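Local structure of farnesyl pyrophosphate synthetase (Staphylococcus aureus, 5H9D) at residues I10-Q15 and Q63-A68; R42-F47 and Q174-V179. The protein probably catalyses chain elongation of isoprenoid diphosphates to heptaprenyl diphosphate in a magnesium-dependent prenyl transfer reaction. All coordinates share one frame; numbering follows the deposited sequence.

Contact 1: residues I10-Q15 and Q63-A68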
loop_
_atom_site.group_PDB
_atom_site.type_symbol
_atom_site.label_atom_id
_atom_site.label_comp_id
_atom_site.label_asym_id
_atom_site.label_seq_id
_atom_site.Cartn_x
_atom_site.Cartn_y
_atom_site.Cartn_z
ATOM N N ILE A 10 1.311 22.255 -2.906
ATOM C CA ILE A 10 1.111 21.006 -3.650
ATOM C C ILE A 10 2.107 20.872 -4.810
ATOM O O ILE A 10 2.549 19.776 -5.112
ATOM C CB ILE A 10 -0.329 20.910 -4.227
ATOM C CG1 ILE A 10 -1.353 21.027 -3.106
ATOM C CG2 ILE A 10 -0.518 19.586 -4.958
ATOM C CD1 ILE A 10 -1.241 19.952 -2.064
ATOM N N LYS A 11 2.458 21.977 -5.458
ATOM C CA LYS A 11 3.412 21.917 -6.569
ATOM C C LYS A 11 4.805 21.523 -6.069
ATOM O O LYS A 11 5.533 20.789 -6.732
ATOM C CB LYS A 11 3.510 23.265 -7.301
ATOM C CG LYS A 11 2.226 23.713 -7.955
ATOM C CD LYS A 11 2.462 24.799 -9.001
ATOM C CE LYS A 11 1.126 25.350 -9.528
ATOM N NZ LYS A 11 0.348 26.163 -8.522
ATOM N N LYS A 12 5.177 22.015 -4.894
ATOM C CA LYS A 12 6.470 21.686 -4.358
ATOM C C LYS A 12 6.493 20.197 -4.047
ATOM O O LYS A 12 7.507 19.536 -4.234
ATOM C CB LYS A 12 6.754 22.536 -3.129
ATOM C CG LYS A 12 6.508 23.995 -3.403
ATOM C CD LYS A 12 7.581 24.882 -2.844
ATOM C CE LYS A 12 7.423 25.110 -1.377
ATOM N NZ LYS A 12 8.328 26.210 -0.937
ATOM N N VAL A 13 5.375 19.648 -3.593
ATOM C CA VAL A 13 5.373 18.222 -3.325
ATOM C C VAL A 13 5.327 17.429 -4.638
ATOM O O VAL A 13 5.901 16.353 -4.743
ATOM C CB VAL A 13 4.194 17.811 -2.406
ATOM C CG1 VAL A 13 4.059 16.301 -2.375
ATOM C CG2 VAL A 13 4.448 18.308 -0.982
ATOM N N GLU A 14 4.679 17.982 -5.648
ATOM C CA GLU A 14 4.539 17.314 -6.943
ATOM C C GLU A 14 5.858 17.238 -7.722
ATOM O O GLU A 14 6.083 16.322 -8.506
ATOM C CB GLU A 14 3.503 18.074 -7.782
ATOM C CG GLU A 14 2.991 17.320 -8.981
ATOM C CD GLU A 14 2.158 16.128 -8.568
ATOM O OE1 GLU A 14 1.650 15.414 -9.463
ATOM O OE2 GLU A 14 2.011 15.917 -7.341
ATOM N N GLN A 15 6.707 18.241 -7.520
ATOM C CA GLN A 15 8.002 18.335 -8.182
ATOM C C GLN A 15 9.011 17.407 -7.537
ATOM O O GLN A 15 9.914 16.914 -8.201
ATOM C CB GLN A 15 8.474 19.775 -8.136
ATOM C CG GLN A 15 7.912 20.567 -9.278
ATOM C CD GLN A 15 8.012 22.056 -9.076
ATOM O OE1 GLN A 15 8.945 22.562 -8.450
ATOM N NE2 GLN A 15 7.048 22.779 -9.626
ATOM N N GLN A 63 11.551 18.217 5.957
ATOM C CA GLN A 63 11.125 16.969 6.564
ATOM C C GLN A 63 9.633 16.716 6.368
ATOM O O GLN A 63 9.214 15.560 6.252
ATOM C CB GLN A 63 11.450 16.957 8.068
ATOM C CG GLN A 63 10.698 15.867 8.822
ATOM C CD GLN A 63 11.127 15.694 10.252
ATOM O OE1 GLN A 63 10.520 14.937 10.998
ATOM N NE2 GLN A 63 12.182 16.373 10.639
ATOM N N THR A 64 8.829 17.781 6.343
ATOM C CA THR A 64 7.392 17.587 6.184
ATOM C C THR A 64 7.051 17.379 4.711
ATOM O O THR A 64 6.112 16.668 4.393
ATOM C CB THR A 64 6.549 18.758 6.788
ATOM O OG1 THR A 64 6.711 19.920 5.982
ATOM C CG2 THR A 64 6.996 19.111 8.199
ATOM N N TYR A 65 7.821 17.977 3.809
ATOM C CA TYR A 65 7.582 17.771 2.389
ATOM C C TYR A 65 7.959 16.356 2.048
ATOM O O TYR A 65 7.397 15.774 1.115
ATOM C CB TYR A 65 8.449 18.667 1.539
ATOM C CG TYR A 65 7.976 20.073 1.467
ATOM C CD1 TYR A 65 6.746 20.387 0.903
ATOM C CD2 TYR A 65 8.743 21.097 1.994
ATOM C CE1 TYR A 65 6.285 21.688 0.873
ATOM C CE2 TYR A 65 8.287 22.414 1.969
ATOM C CZ TYR A 65 7.060 22.697 1.416
ATOM O OH TYR A 65 6.604 23.988 1.454
ATOM N N GLN A 66 8.936 15.804 2.775
ATOM C CA GLN A 66 9.364 14.449 2.499
ATOM C C GLN A 66 8.315 13.432 2.965
ATOM O O GLN A 66 8.127 12.384 2.336
ATOM C CB GLN A 66 10.721 14.165 3.146
ATOM C CG GLN A 66 11.923 14.917 2.537
ATOM C CD GLN A 66 12.161 14.599 1.063
ATOM O OE1 GLN A 66 12.218 13.436 0.669
ATOM N NE2 GLN A 66 12.316 15.641 0.247
ATOM N N VAL A 67 7.608 13.725 4.046
ATOM C CA VAL A 67 6.600 12.767 4.483
ATOM C C VAL A 67 5.419 12.853 3.514
ATOM O O VAL A 67 4.750 11.871 3.220
ATOM C CB VAL A 67 6.161 13.029 5.954
ATOM C CG1 VAL A 67 5.172 11.972 6.399
ATOM C CG2 VAL A 67 7.373 12.963 6.848
ATOM N N ALA A 68 5.199 14.041 2.997
ATOM C CA ALA A 68 4.136 14.265 2.021
ATOM C C ALA A 68 4.414 13.442 0.743
ATOM O O ALA A 68 3.515 12.762 0.237
ATOM C CB ALA A 68 4.030 15.776 1.707
#
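V13 and Y65 meet through their first torsions: with chi1 at 169°, V13 sets CG1 opposite the backbone N and leaves CG2 beside that nitrogen, reaching across to the second helix, while Y65, with chi1 at -77°, swings its ring beside its own backbone N and brings its end closer to the first helix than its CB direction alone would suggest. V13 CG2 therefore comes up at the edge of the phenol ring, in its plane, 3.6 Å from Y65 CD1, and at the same time packs on A68 CB at 3.7 Å. The other methyl, V13 CG1, lies 4.1 Å from A68 CB. A branched residue suits this place because one of its methyls can fill the angle between a ring and a small neighbour, and alanine, one turn further along from Y65, leaves room for it. At the outer end of the ring the aliphatic part of K12 takes over: its chain, bent at chi2 and chi3, passes obliquely by the phenol, with K12 CB 4.1 Å from Y65 CE1 and CE near the hydroxyl. Its ammonium is not the main partner of that hydroxyl, however. Y65 OH is hydrogen-bonded to E9 OE2, and R16 makes a cation-pi contact with the ring, so residues before and after 10-15 on the same helix also grip the tyrosine. No hydrogen bond links the two segments: this is largely apolar packing of helix 6-20 on the prenyl synthase fold, with axes 9.6 Å apart and crossing at -67°. Helix 43-51 closes the inner side: P45 and I49 pack on V13, I49 also on A68, and A46 on I10. T64 and V67 turn instead to helix 158-183, so this part of helix 62-85 packs against helices 6-20, 43-51 and 158-183.

Contact 2: residues R42-F47 and Q174-V179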
loop_
_atom_site.group_PDB
_atom_site.type_symbol
_atom_site.label_atom_id
_atom_site.label_comp_id
_atom_site.label_asym_id
_atom_site.label_seq_id
_atom_site.Cartn_x
_atom_site.Cartn_y
_atom_site.Cartn_z
ATOM N N ARG A 42 -4.230 14.609 -4.724
ATOM C CA ARG A 42 -3.172 14.801 -3.756
ATOM C C ARG A 42 -3.676 15.227 -2.376
ATOM O O ARG A 42 -3.077 16.094 -1.731
ATOM C CB ARG A 42 -2.220 15.865 -4.289
ATOM C CG ARG A 42 -1.781 15.642 -5.709
ATOM C CD ARG A 42 -0.831 14.445 -5.822
ATOM N NE ARG A 42 -0.340 14.294 -7.189
ATOM C CZ ARG A 42 -1.051 13.790 -8.194
ATOM N NH1 ARG A 42 -2.288 13.381 -7.998
ATOM N NH2 ARG A 42 -0.527 13.699 -9.403
ATOM N N VAL A 43 -4.763 14.618 -1.909
ATOM C CA VAL A 43 -5.297 14.975 -0.592
ATOM C C VAL A 43 -4.340 14.618 0.553
ATOM O O VAL A 43 -4.114 15.450 1.415
ATOM C CB VAL A 43 -6.715 14.347 -0.360
ATOM C CG1 VAL A 43 -7.209 13.745 -1.643
ATOM C CG2 VAL A 43 -6.705 13.289 0.737
ATOM N N ARG A 44 -3.775 13.405 0.549
ATOM C CA ARG A 44 -2.844 12.966 1.603
ATOM C C ARG A 44 -1.698 13.969 1.775
ATOM O O ARG A 44 -1.439 14.440 2.881
ATOM C CB ARG A 44 -2.309 11.557 1.294
ATOM C CG ARG A 44 -3.019 10.417 2.034
ATOM C CD ARG A 44 -3.310 9.180 1.179
ATOM N NE ARG A 44 -4.295 9.486 0.146
ATOM C CZ ARG A 44 -5.437 8.832 -0.023
ATOM N NH1 ARG A 44 -5.763 7.824 0.770
ATOM N NH2 ARG A 44 -6.258 9.182 -0.992
ATOM N N PRO A 45 -0.978 14.301 0.684
ATOM C CA PRO A 45 0.108 15.279 0.842
ATOM C C PRO A 45 -0.443 16.578 1.428
ATOM O O PRO A 45 0.217 17.228 2.234
ATOM C CB PRO A 45 0.599 15.470 -0.587
ATOM C CG PRO A 45 0.415 14.104 -1.150
ATOM C CD PRO A 45 -0.920 13.684 -0.648
ATOM N N ALA A 46 -1.666 16.932 1.020
ATOM C CA ALA A 46 -2.303 18.167 1.464
ATOM C C ALA A 46 -2.503 18.159 2.960
ATOM O O ALA A 46 -2.107 19.101 3.643
ATOM C CB ALA A 46 -3.639 18.401 0.736
ATOM N N PHE A 47 -3.098 17.102 3.490
ATOM C CA PHE A 47 -3.292 17.040 4.921
ATOM C C PHE A 47 -1.987 17.031 5.703
ATOM O O PHE A 47 -1.951 17.498 6.826
ATOM C CB PHE A 47 -4.148 15.831 5.282
ATOM C CG PHE A 47 -5.610 16.081 5.127
ATOM C CD1 PHE A 47 -6.214 17.122 5.810
ATOM C CD2 PHE A 47 -6.362 15.324 4.267
ATOM C CE1 PHE A 47 -7.543 17.407 5.632
ATOM C CE2 PHE A 47 -7.702 15.595 4.077
ATOM C CZ PHE A 47 -8.301 16.635 4.754
ATOM N N GLN A 174 -5.542 9.536 8.483
ATOM C CA GLN A 174 -5.236 9.675 9.892
ATOM C C GLN A 174 -3.722 9.812 10.071
ATOM O O GLN A 174 -3.252 10.655 10.837
ATOM C CB GLN A 174 -5.718 8.435 10.590
ATOM C CG GLN A 174 -5.768 8.509 12.066
ATOM C CD GLN A 174 -6.244 7.215 12.602
ATOM O OE1 GLN A 174 -7.216 6.650 12.106
ATOM N NE2 GLN A 174 -5.564 6.720 13.609
ATOM N N ILE A 175 -2.968 8.959 9.375
ATOM C CA ILE A 175 -1.490 9.015 9.409
ATOM C C ILE A 175 -0.976 10.330 8.796
ATOM O O ILE A 175 0.010 10.895 9.265
ATOM C CB ILE A 175 -0.889 7.846 8.633
ATOM C CG1 ILE A 175 -1.138 6.576 9.418
ATOM C CG2 ILE A 175 0.578 8.072 8.341
ATOM C CD1 ILE A 175 -0.947 5.352 8.579
ATOM N N SER A 176 -1.657 10.816 7.764
ATOM C CA SER A 176 -1.244 12.052 7.116
ATOM C C SER A 176 -1.392 13.241 8.055
ATOM O O SER A 176 -0.580 14.167 8.036
ATOM C CB SER A 176 -2.072 12.320 5.860
ATOM O OG SER A 176 -2.090 11.190 5.023
ATOM N N THR A 177 -2.441 13.245 8.862
ATOM C CA THR A 177 -2.619 14.369 9.765
ATOM C C THR A 177 -1.787 14.231 11.040
ATOM O O THR A 177 -1.283 15.237 11.545
ATOM C CB THR A 177 -4.082 14.556 10.136
ATOM O OG1 THR A 177 -4.642 13.281 10.463
ATOM C CG2 THR A 177 -4.840 15.194 8.996
ATOM N N GLU A 178 -1.620 12.998 11.530
ATOM C CA GLU A 178 -0.862 12.723 12.761
ATOM C C GLU A 178 0.632 12.995 12.619
ATOM O O GLU A 178 1.216 13.787 13.387
ATOM C CB GLU A 178 -1.041 11.272 13.183
ATOM C CG GLU A 178 -0.823 11.026 14.661
ATOM C CD GLU A 178 -0.986 9.558 15.040
ATOM O OE1 GLU A 178 -1.891 8.870 14.485
ATOM O OE2 GLU A 178 -0.208 9.092 15.909
ATOM N N VAL A 179 1.229 12.311 11.647
ATOM C CA VAL A 179 2.639 12.429 11.312
ATOM C C VAL A 179 2.973 13.870 10.904
ATOM O O VAL A 179 3.991 14.439 11.292
ATOM C CB VAL A 179 2.972 11.486 10.132
ATOM C CG1 VAL A 179 4.421 11.657 9.714
ATOM C CG2 VAL A 179 2.674 10.035 10.516
#
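S176 lies against R44 and F47, and T177 against F47, where two helices of the all-alpha prenyl synthase fold run side by side with their N-to-C directions only 23° apart. Their short segments approach to 8.4 Å, close enough to favour a small residue between them, and S176 suits the place: its CB points at the opposite helix and sits 3.7 Å from R44 O and 4.1 Å from F47 CB. The serine hydroxyl, beside its own backbone N, lies next to the aliphatic start of the arginine, near R44 CG. It bonds not to R44 but back to L172 O in its own helix, a common way to satisfy a buried hydroxyl.

F47 and T177 lie alongside each other, pointing the same way. The threonine methyl T177 CG2 packs on F47 CB at 3.8 Å and stands obliquely to the ring, 4.0 Å from F47 CD1, while the ring leads away toward I201 of helix 188-215. A beta-branched residue serves both sides here, with a methyl for the phenylalanine and a hydroxyl for backbone carbonyls.

R44 bends at chi2 and chi3 and carries its guanidinium end away from the serine; its side chain lies about 5 Å from a bound phosphate ion, which probably came from the crystallisation liquor but may mark a diphosphate pocket. The GGKxxR motif to which it belongs binds isopentenyl diphosphate in relatives, so a similar role is probable. H75 also touches R44. T177 OG1, for its part, is hydrogen-bonded to the carbonyl oxygen of L194, its strongest polar partner.

From the N terminus the chain passes 10-15, then 42-47, then 63-68 and finally 174-179. Contact 1 closes a loop of 47 intervening residues, contact 2 one of 126, and because helix 43-51 falls inside the first loop while 174-179 lies far beyond it, the two closures cross and do not nest. Their centres are 11 Å apart. A salt bridge, E14 OE1 to R42 NH2 at 2.8 Å, joins their first segments, and V67 packs on V179 between their second ones. P45 CG also packs on A68 O. Together the contacts tie the N-terminal helix 6-20, helix 43-51, helix 62-85 and helix 158-183 into one bundle.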